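Local coordinates for protein diol-dehydratase (Roseburia inulinivorans, PDB 5I2A) that dehydrates 1,2-propanediol as a B12-independent diol dehydratase of the glycyl radical enzyme family, at residues F154-Y159 with V508-A513; T567-V572 with D664-E669; F673-L678 with A747-G752. All coordinates share one frame; numbering follows the deposited sequence.

Contact 1. Residues F154-Y159 with V508-A513; sequences FTPGNY and VNADNA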
loop_
_atom_site.group_PDB
_atom_site.type_symbol
_atom_site.label_atom_id
_atom_site.label_comp_id
_atom_site.label_asym_id
_atom_site.label_seq_id
_atom_site.Cartn_x
_atom_site.Cartn_y
_atom_site.Cartn_z
ATOM N N PHE A 154 -16.765 22.086 7.257
ATOM C CA PHE A 154 -16.155 21.201 8.235
ATOM C C PHE A 154 -14.632 21.331 8.168
ATOM O O PHE A 154 -14.095 21.810 7.180
ATOM C CB PHE A 154 -16.578 19.732 7.997
ATOM C CG PHE A 154 -16.219 19.208 6.625
ATOM C CD1 PHE A 154 -14.956 18.689 6.371
ATOM C CD2 PHE A 154 -17.141 19.244 5.593
ATOM C CE1 PHE A 154 -14.617 18.212 5.113
ATOM C CE2 PHE A 154 -16.807 18.769 4.322
ATOM C CZ PHE A 154 -15.547 18.263 4.079
ATOM N N THR A 155 -13.939 20.910 9.216
ATOM C CA THR A 155 -12.485 20.773 9.138
ATOM C C THR A 155 -12.035 19.417 9.671
ATOM O O THR A 155 -12.380 19.041 10.786
ATOM C CB THR A 155 -11.724 21.896 9.901
ATOM O OG1 THR A 155 -10.345 21.525 10.009
ATOM C CG2 THR A 155 -12.282 22.104 11.314
ATOM N N PRO A 156 -11.279 18.672 8.850
ATOM C CA PRO A 156 -10.647 17.413 9.218
ATOM C C PRO A 156 -9.195 17.635 9.618
ATOM O O PRO A 156 -8.402 16.725 9.503
ATOM C CB PRO A 156 -10.731 16.601 7.923
ATOM C CG PRO A 156 -10.487 17.661 6.852
ATOM C CD PRO A 156 -11.043 18.981 7.426
ATOM N N GLY A 157 -8.862 18.832 10.087
ATOM C CA GLY A 157 -7.499 19.132 10.472
ATOM C C GLY A 157 -6.820 18.162 11.436
ATOM O O GLY A 157 -5.629 17.914 11.302
ATOM N N ASN A 158 -7.566 17.637 12.408
ATOM C CA ASN A 158 -6.966 16.888 13.513
ATOM C C ASN A 158 -5.954 15.828 13.045
ATOM O O ASN A 158 -4.766 15.936 13.351
ATOM C CB ASN A 158 -8.056 16.232 14.372
ATOM C CG ASN A 158 -7.536 15.793 15.739
ATOM O OD1 ASN A 158 -6.381 16.053 16.090
ATOM N ND2 ASN A 158 -8.404 15.158 16.532
ATOM N N TYR A 159 -6.410 14.848 12.267
ATOM C CA TYR A 159 -5.524 13.780 11.782
ATOM C C TYR A 159 -4.852 14.127 10.434
ATOM O O TYR A 159 -4.101 13.328 9.872
ATOM C CB TYR A 159 -6.294 12.458 11.652
ATOM C CG TYR A 159 -7.124 12.045 12.872
ATOM C CD1 TYR A 159 -6.757 12.416 14.163
ATOM C CD2 TYR A 159 -8.282 11.291 12.720
ATOM C CE1 TYR A 159 -7.527 12.036 15.274
ATOM C CE2 TYR A 159 -9.045 10.899 13.818
ATOM C CZ TYR A 159 -8.668 11.279 15.093
ATOM O OH TYR A 159 -9.444 10.904 16.181
ATOM N N VAL A 508 -17.025 12.723 4.929
ATOM C CA VAL A 508 -16.654 11.307 4.888
ATOM C C VAL A 508 -15.513 11.123 3.866
ATOM O O VAL A 508 -14.529 10.442 4.133
ATOM C CB VAL A 508 -17.869 10.404 4.550
ATOM C CG1 VAL A 508 -17.438 8.940 4.324
ATOM C CG2 VAL A 508 -18.943 10.489 5.659
ATOM N N ASN A 509 -15.625 11.786 2.725
ATOM C CA ASN A 509 -14.552 11.743 1.732
ATOM C C ASN A 509 -13.216 12.242 2.309
ATOM O O ASN A 509 -12.185 11.608 2.125
ATOM C CB ASN A 509 -14.940 12.563 0.489
ATOM C CG ASN A 509 -13.895 12.487 -0.619
ATOM O OD1 ASN A 509 -13.052 13.365 -0.735
ATOM N ND2 ASN A 509 -13.956 11.433 -1.439
ATOM N N ALA A 510 -13.252 13.351 3.044
ATOM C CA ALA A 510 -12.033 13.935 3.611
ATOM C C ALA A 510 -11.374 12.991 4.635
ATOM O O ALA A 510 -10.171 12.738 4.581
ATOM C CB ALA A 510 -12.339 15.297 4.251
ATOM N N ASP A 511 -12.167 12.471 5.559
ATOM C CA ASP A 511 -11.628 11.575 6.577
ATOM C C ASP A 511 -11.118 10.267 5.965
ATOM O O ASP A 511 -10.062 9.778 6.347
ATOM C CB ASP A 511 -12.680 11.275 7.653
ATOM C CG ASP A 511 -12.748 12.346 8.709
ATOM O OD1 ASP A 511 -11.694 12.949 9.023
ATOM O OD2 ASP A 511 -13.847 12.572 9.238
ATOM N N ASN A 512 -11.868 9.710 5.019
ATOM C CA ASN A 512 -11.443 8.477 4.361
ATOM C C ASN A 512 -10.131 8.701 3.595
ATOM O O ASN A 512 -9.262 7.842 3.582
ATOM C CB ASN A 512 -12.540 7.938 3.424
ATOM C CG ASN A 512 -13.701 7.290 4.193
ATOM O OD1 ASN A 512 -13.633 7.120 5.410
ATOM N ND2 ASN A 512 -14.748 6.903 3.476
ATOM N N ALA A 513 -9.989 9.865 2.974
ATOM C CA ALA A 513 -8.733 10.215 2.304
ATOM C C ALA A 513 -7.557 10.252 3.290
ATOM O O ALA A 513 -6.489 9.717 3.016
ATOM C CB ALA A 513 -8.867 11.563 1.583
#
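An ST turn at the end of strand 154-155 turns the chain beside helix 489-521, and the two residues that flank T155, F154 and P156, both press on A510 of that helix. The turn is closed by G157 N donating to T155 OG1 at 3.1 Å, with an N-H...O angle of 155°. A510 CB touches both: it lies 3.8 Å from F154 CE1, meeting the ring obliquely, and 4.0 Å from P156 CG. F154 reaches it because CG sits between the backbone N and the carbonyl carbon (chi1 59°), which swings the ring from the strand toward the helix. One residue further along the helix, the D511 carboxylate reaches P156, OD1 standing 3.9 Å from P156 CB, a van der Waals approach only.

Strand 154-155 is a short antiparallel partner of strand 454-457 in a mixed sheet, with backbone hydrogen bonds between T155 and F455, so the contact lays this short strand, and the turn after it, against the long helix 489-521. M149 of helix 143-150 touches both F154 and P156, and F456 packs on F154; all four touching residues, D511 included, are buried. A bound di(hydroxyethyl)ether, probably from the crystallisation liquor, comes within about 4 Å of the P156 side chain, and the helix also serves the dimer, N509 ND2 donating to F195 O of the second subunit.

Contact 2. Residues T567-V572 with D664-E669; sequences TIKKLV and DELARE
The carboxylate of E665 is the flat group that meets K569, and it is approached at one oxygen and not over a face. K569 NZ stands 4.0 Å from E665 OE2, a long salt bridge, nearly in line with the CD-OE2 bond (CD-OE2-NZ about 160°) and somewhat off the carboxylate plane; nothing of 567-572 lies over either face. The two side chains cross at about a right angle. K569 runs out fully extended, CG anti to the backbone N (chi1 -173°), and so reaches across between segments whose nearest CA atoms, those of K569 and L666, are 9.9 Å apart. L666 lies alongside the lysine chain, its CD1 4.4 Å from K569 CD, so the methylenes of the lysine lean loosely on the leucine while the ammonium goes on to the acid.

At this level helices 558-574 and 661-678 meet through long side chains, the former widening into a pi-type turn at 568-572; nearby, A667 packs on A562 and L666 on Y566. F489, at the start of helix 489-521, touches both K569 and L666. E662, one turn before E665, forms salt bridges from OE2 to the NZ atoms of both K569 and K570; K569 therefore has two acidic partners, and the extra negative charge would favour its protonated form. E665 is exposed to solvent, so the long bridge is probably weak.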
loop_
_atom_site.group_PDB
_atom_site.type_symbol
_atom_site.label_atom_id
_atom_site.label_comp_id
_atom_site.label_asym_id
_atom_site.label_seq_id
_atom_site.Cartn_x
_atom_site.Cartn_y
_atom_site.Cartn_z
ATOM N N THR A 567 -37.652 29.724 14.854
ATOM C CA THR A 567 -37.884 31.072 14.343
ATOM C C THR A 567 -38.564 31.060 12.967
ATOM O O THR A 567 -39.575 31.735 12.739
ATOM C CB THR A 567 -36.580 31.844 14.228
ATOM O OG1 THR A 567 -36.130 32.212 15.534
ATOM C CG2 THR A 567 -36.757 33.102 13.361
ATOM N N ILE A 568 -38.008 30.265 12.064
ATOM C CA ILE A 568 -38.488 30.202 10.690
ATOM C C ILE A 568 -39.895 29.634 10.631
ATOM O O ILE A 568 -40.764 30.186 9.961
ATOM C CB ILE A 568 -37.549 29.363 9.819
ATOM C CG1 ILE A 568 -36.195 30.073 9.708
ATOM C CG2 ILE A 568 -38.152 29.126 8.433
ATOM C CD1 ILE A 568 -35.063 29.160 9.328
ATOM N N LYS A 569 -40.114 28.546 11.362
ATOM C CA LYS A 569 -41.415 27.901 11.403
ATOM C C LYS A 569 -42.491 28.835 11.964
ATOM O O LYS A 569 -43.556 28.969 11.367
ATOM C CB LYS A 569 -41.351 26.618 12.223
ATOM C CG LYS A 569 -42.614 25.792 12.180
ATOM C CD LYS A 569 -42.599 24.722 13.261
ATOM C CE LYS A 569 -43.630 23.633 12.983
ATOM N NZ LYS A 569 -43.967 22.867 14.205
ATOM N N LYS A 570 -42.201 29.492 13.085
ATOM C CA LYS A 570 -43.172 30.361 13.762
ATOM C C LYS A 570 -43.377 31.725 13.120
ATOM O O LYS A 570 -44.492 32.073 12.755
ATOM C CB LYS A 570 -42.767 30.589 15.210
ATOM C CG LYS A 570 -43.052 29.429 16.112
ATOM C CD LYS A 570 -44.508 29.050 16.082
ATOM C CE LYS A 570 -44.745 27.841 16.953
ATOM N NZ LYS A 570 -46.119 27.296 16.796
ATOM N N LEU A 571 -42.308 32.494 12.970
ATOM C CA LEU A 571 -42.433 33.880 12.534
ATOM C C LEU A 571 -42.582 34.055 11.025
ATOM O O LEU A 571 -43.166 35.033 10.584
ATOM C CB LEU A 571 -41.239 34.696 13.020
ATOM C CG LEU A 571 -41.028 34.683 14.528
ATOM C CD1 LEU A 571 -39.949 35.671 14.915
ATOM C CD2 LEU A 571 -42.339 34.999 15.228
ATOM N N VAL A 572 -42.065 33.124 10.229
ATOM C CA VAL A 572 -42.167 33.282 8.783
ATOM C C VAL A 572 -43.371 32.531 8.192
ATOM O O VAL A 572 -44.184 33.136 7.502
ATOM C CB VAL A 572 -40.872 32.835 8.070
ATOM C CG1 VAL A 572 -41.047 32.883 6.560
ATOM C CG2 VAL A 572 -39.703 33.716 8.485
ATOM N N ASP A 664 -38.080 21.829 21.219
ATOM C CA ASP A 664 -37.169 20.720 21.454
ATOM C C ASP A 664 -37.312 19.610 20.416
ATOM O O ASP A 664 -36.339 18.918 20.112
ATOM C CB ASP A 664 -37.368 20.158 22.854
ATOM C CG ASP A 664 -37.028 21.171 23.944
ATOM O OD1 ASP A 664 -36.428 22.221 23.620
ATOM O OD2 ASP A 664 -37.356 20.916 25.119
ATOM N N GLU A 665 -38.508 19.451 19.857
ATOM C CA GLU A 665 -38.732 18.393 18.877
ATOM C C GLU A 665 -37.939 18.721 17.612
ATOM O O GLU A 665 -37.459 17.828 16.928
ATOM C CB GLU A 665 -40.231 18.218 18.565
ATOM C CG GLU A 665 -40.835 19.341 17.706
ATOM C CD GLU A 665 -42.353 19.241 17.517
ATOM O OE1 GLU A 665 -42.958 18.214 17.904
ATOM O OE2 GLU A 665 -42.939 20.200 16.968
ATOM N N LEU A 666 -37.784 20.008 17.318
ATOM C CA LEU A 666 -36.965 20.430 16.188
ATOM C C LEU A 666 -35.473 20.193 16.455
ATOM O O LEU A 666 -34.728 19.882 15.542
ATOM C CB LEU A 666 -37.206 21.898 15.858
ATOM C CG LEU A 666 -38.592 22.267 15.330
ATOM C CD1 LEU A 666 -38.654 23.752 15.054
ATOM C CD2 LEU A 666 -38.927 21.482 14.073
ATOM N N ALA A 667 -35.046 20.336 17.703
ATOM C CA ALA A 667 -33.671 20.003 18.058
ATOM C C ALA A 667 -33.412 18.525 17.809
ATOM O O ALA A 667 -32.374 18.161 17.260
ATOM C CB ALA A 667 -33.385 20.356 19.497
ATOM N N ARG A 668 -34.364 17.689 18.212
ATOM C CA ARG A 668 -34.254 16.247 18.024
ATOM C C ARG A 668 -34.209 15.907 16.539
ATOM O O ARG A 668 -33.370 15.130 16.089
ATOM C CB ARG A 668 -35.427 15.515 18.693
ATOM C CG ARG A 668 -35.433 13.980 18.514
ATOM C CD ARG A 668 -36.669 13.345 19.186
ATOM N NE ARG A 668 -36.750 11.888 19.038
ATOM C CZ ARG A 668 -36.135 11.005 19.824
ATOM N NH1 ARG A 668 -35.351 11.413 20.818
ATOM N NH2 ARG A 668 -36.287 9.701 19.609
ATOM N N GLU A 669 -35.125 16.498 15.786
ATOM C CA GLU A 669 -35.234 16.234 14.355
ATOM C C GLU A 669 -33.979 16.705 13.610
ATOM O O GLU A 669 -33.466 16.011 12.734
ATOM C CB GLU A 669 -36.500 16.906 13.794
ATOM C CG GLU A 669 -36.921 16.458 12.413
ATOM C CD GLU A 669 -38.241 17.090 11.948
ATOM O OE1 GLU A 669 -38.987 17.649 12.784
ATOM O OE2 GLU A 669 -38.531 17.024 10.734
#

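Contact 3. Residues F673-L678 with A747-G752; sequences FYTRPL and AIASNG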
loop_
_atom_site.group_PDB
_atom_site.type_symbol
_atom_site.label_atom_id
_atom_site.label_comp_id
_atom_site.label_asym_id
_atom_site.label_seq_id
_atom_site.Cartn_x
_atom_site.Cartn_y
_atom_site.Cartn_z
ATOM N N PHE A 673 -30.685 14.780 11.330
ATOM C CA PHE A 673 -30.165 15.122 9.997
ATOM C C PHE A 673 -28.640 14.964 9.936
ATOM O O PHE A 673 -28.045 14.907 8.849
ATOM C CB PHE A 673 -30.553 16.560 9.600
ATOM C CG PHE A 673 -31.998 16.719 9.211
ATOM C CD1 PHE A 673 -32.842 15.622 9.157
ATOM C CD2 PHE A 673 -32.502 17.962 8.881
ATOM C CE1 PHE A 673 -34.180 15.761 8.784
ATOM C CE2 PHE A 673 -33.833 18.113 8.505
ATOM C CZ PHE A 673 -34.671 17.009 8.463
ATOM N N TYR A 674 -28.013 14.919 11.109
ATOM C CA TYR A 674 -26.573 14.707 11.197
ATOM C C TYR A 674 -26.251 13.271 11.611
ATOM O O TYR A 674 -25.426 12.618 10.984
ATOM C CB TYR A 674 -25.935 15.691 12.185
ATOM C CG TYR A 674 -24.429 15.553 12.306
ATOM C CD1 TYR A 674 -23.587 16.035 11.314
ATOM C CD2 TYR A 674 -23.849 14.949 13.417
ATOM C CE1 TYR A 674 -22.209 15.913 11.426
ATOM C CE2 TYR A 674 -22.468 14.832 13.541
ATOM C CZ TYR A 674 -21.658 15.314 12.544
ATOM O OH TYR A 674 -20.296 15.189 12.651
ATOM N N THR A 675 -26.924 12.772 12.647
ATOM C CA THR A 675 -26.553 11.484 13.232
ATOM C C THR A 675 -27.033 10.268 12.437
ATOM O O THR A 675 -26.380 9.244 12.447
ATOM C CB THR A 675 -27.074 11.354 14.679
ATOM O OG1 THR A 675 -28.498 11.487 14.693
ATOM C CG2 THR A 675 -26.445 12.437 15.577
ATOM N N ARG A 676 -28.168 10.365 11.757
ATOM C CA ARG A 676 -28.672 9.212 11.029
ATOM C C ARG A 676 -27.905 8.942 9.736
ATOM O O ARG A 676 -27.548 7.797 9.482
ATOM C CB ARG A 676 -30.159 9.353 10.738
ATOM C CG ARG A 676 -30.953 8.256 11.397
ATOM C CD ARG A 676 -32.431 8.435 11.223
ATOM N NE ARG A 676 -33.128 8.000 12.424
ATOM C CZ ARG A 676 -34.233 8.572 12.879
ATOM N NH1 ARG A 676 -34.766 9.595 12.225
ATOM N NH2 ARG A 676 -34.810 8.108 13.978
ATOM N N PRO A 677 -27.648 9.977 8.923
ATOM C CA PRO A 677 -26.845 9.670 7.736
ATOM C C PRO A 677 -25.464 9.115 8.091
ATOM O O PRO A 677 -24.991 8.178 7.442
ATOM C CB PRO A 677 -26.725 11.027 7.033
ATOM C CG PRO A 677 -27.943 11.770 7.454
ATOM C CD PRO A 677 -28.143 11.368 8.900
ATOM N N LEU A 678 -24.839 9.663 9.126
ATOM C CA LEU A 678 -23.471 9.266 9.434
ATOM C C LEU A 678 -23.330 7.769 9.718
ATOM O O LEU A 678 -22.354 7.167 9.283
ATOM C CB LEU A 678 -22.925 10.072 10.608
ATOM C CG LEU A 678 -22.188 11.327 10.134
ATOM C CD1 LEU A 678 -21.939 12.223 11.324
ATOM C CD2 LEU A 678 -20.867 10.977 9.412
ATOM N N ALA A 747 -28.023 8.103 22.064
ATOM C CA ALA A 747 -27.450 6.781 21.830
ATOM C C ALA A 747 -27.008 6.590 20.379
ATOM O O ALA A 747 -26.007 5.945 20.129
ATOM C CB ALA A 747 -28.445 5.691 22.222
ATOM N N ILE A 748 -27.742 7.167 19.433
ATOM C CA ILE A 748 -27.343 7.065 18.032
ATOM C C ILE A 748 -26.038 7.835 17.778
ATOM O O ILE A 748 -25.265 7.457 16.908
ATOM C CB ILE A 748 -28.463 7.541 17.075
ATOM C CG1 ILE A 748 -28.169 7.110 15.637
ATOM C CG2 ILE A 748 -28.725 9.052 17.157
ATOM C CD1 ILE A 748 -29.333 7.448 14.673
ATOM N N ALA A 749 -25.783 8.877 18.570
ATOM C CA ALA A 749 -24.497 9.577 18.520
ATOM C C ALA A 749 -23.481 8.855 19.397
ATOM O O ALA A 749 -23.029 9.384 20.417
ATOM C CB ALA A 749 -24.647 11.020 18.969
ATOM N N SER A 750 -23.100 7.658 18.973
ATOM C CA SER A 750 -22.383 6.747 19.842
ATOM C C SER A 750 -20.892 7.065 19.902
ATOM O O SER A 750 -20.150 6.392 20.602
ATOM C CB SER A 750 -22.623 5.302 19.397
ATOM O OG SER A 750 -22.439 5.157 18.007
ATOM N N ASN A 751 -20.456 8.100 19.185
ATOM C CA ASN A 751 -19.127 8.649 19.419
ATOM C C ASN A 751 -19.123 9.598 20.617
ATOM O O ASN A 751 -18.077 10.127 20.972
ATOM C CB ASN A 751 -18.579 9.379 18.178
ATOM C CG ASN A 751 -17.071 9.595 18.259
ATOM O OD1 ASN A 751 -16.321 8.683 18.619
ATOM N ND2 ASN A 751 -16.624 10.819 17.966
ATOM N N GLY A 752 -20.294 9.820 21.219
ATOM C CA GLY A 752 -20.412 10.592 22.448
ATOM C C GLY A 752 -21.042 11.971 22.299
ATOM O O GLY A 752 -20.812 12.661 21.302
HETATM O O HOH W 1 -24.359 8.319 14.205
#
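T675 and A749 bring the backbones within 6.0 Å of each other, CA to CA, where the kinked last turns of helix 661-678 pass a loop without regular structure. The helix is irregular here: the N atoms of Y674 and P677 make no bond to the preceding turn, and P677 has no N-H to give. In the loop, A749 is the centre of an inverse gamma turn, with a weak S750 N to I748 O bond, and a type I turn follows, closed by G752 N to A749 O at 2.9 Å. One water links the two backbones, donating to T675 O at 2.8 Å and to I748 O at 3.0 Å; I748 O also receives R423 NH2.

I748 is the main side chain of the contact and touches with two methyls. CG2 lies 3.5 Å from T675 OG1, a van der Waals approach of a methyl to the hydroxyl oxygen, which donates its hydrogen bond to A671 O one turn back. With CG1 anti to the backbone N (chi1 -166°), the longer branch carries CD1 to 3.7 Å from R676 CG, crossing the arginine chain at about a right angle; the guanidinium makes a cation-pi pair with Y672. T675 CG2 turns to A749 CB, 4.1 Å away. Replacing I748 by an alanine would remove both methyls and is likely to open a gap beside T675 and leave R676 CG without this apolar contact. The loop, which leads to strand 756-759, falls in the glycine radical family region and the helix in the pyruvate formate lyase-like region, consistent with the C-terminal glycyl-radical part packing on the rest of the fold.

Overall arrangement
The three contacts follow one another in series along the chain. Contacts 2 and 3 share helix 661-678, contact 2 near its N-terminal end and contact 3 at its C-terminal end, with centres 20 Å apart; contact 1 uses helix 489-521, which also brushes the other two through F489 and Y496. Contact 1 touches contact 3 where V508 CG2 meets L678 CD2 at 4.2 Å, their centres about 17 Å apart, whereas contacts 1 and 2 remain about 17 Å apart at their nearest atoms. Contact 2 lies outermost, about 30 Å from the chain centre. Contact 3 alone reaches the glycine radical region, where G817 is the predicted site of a radical not present in this structure.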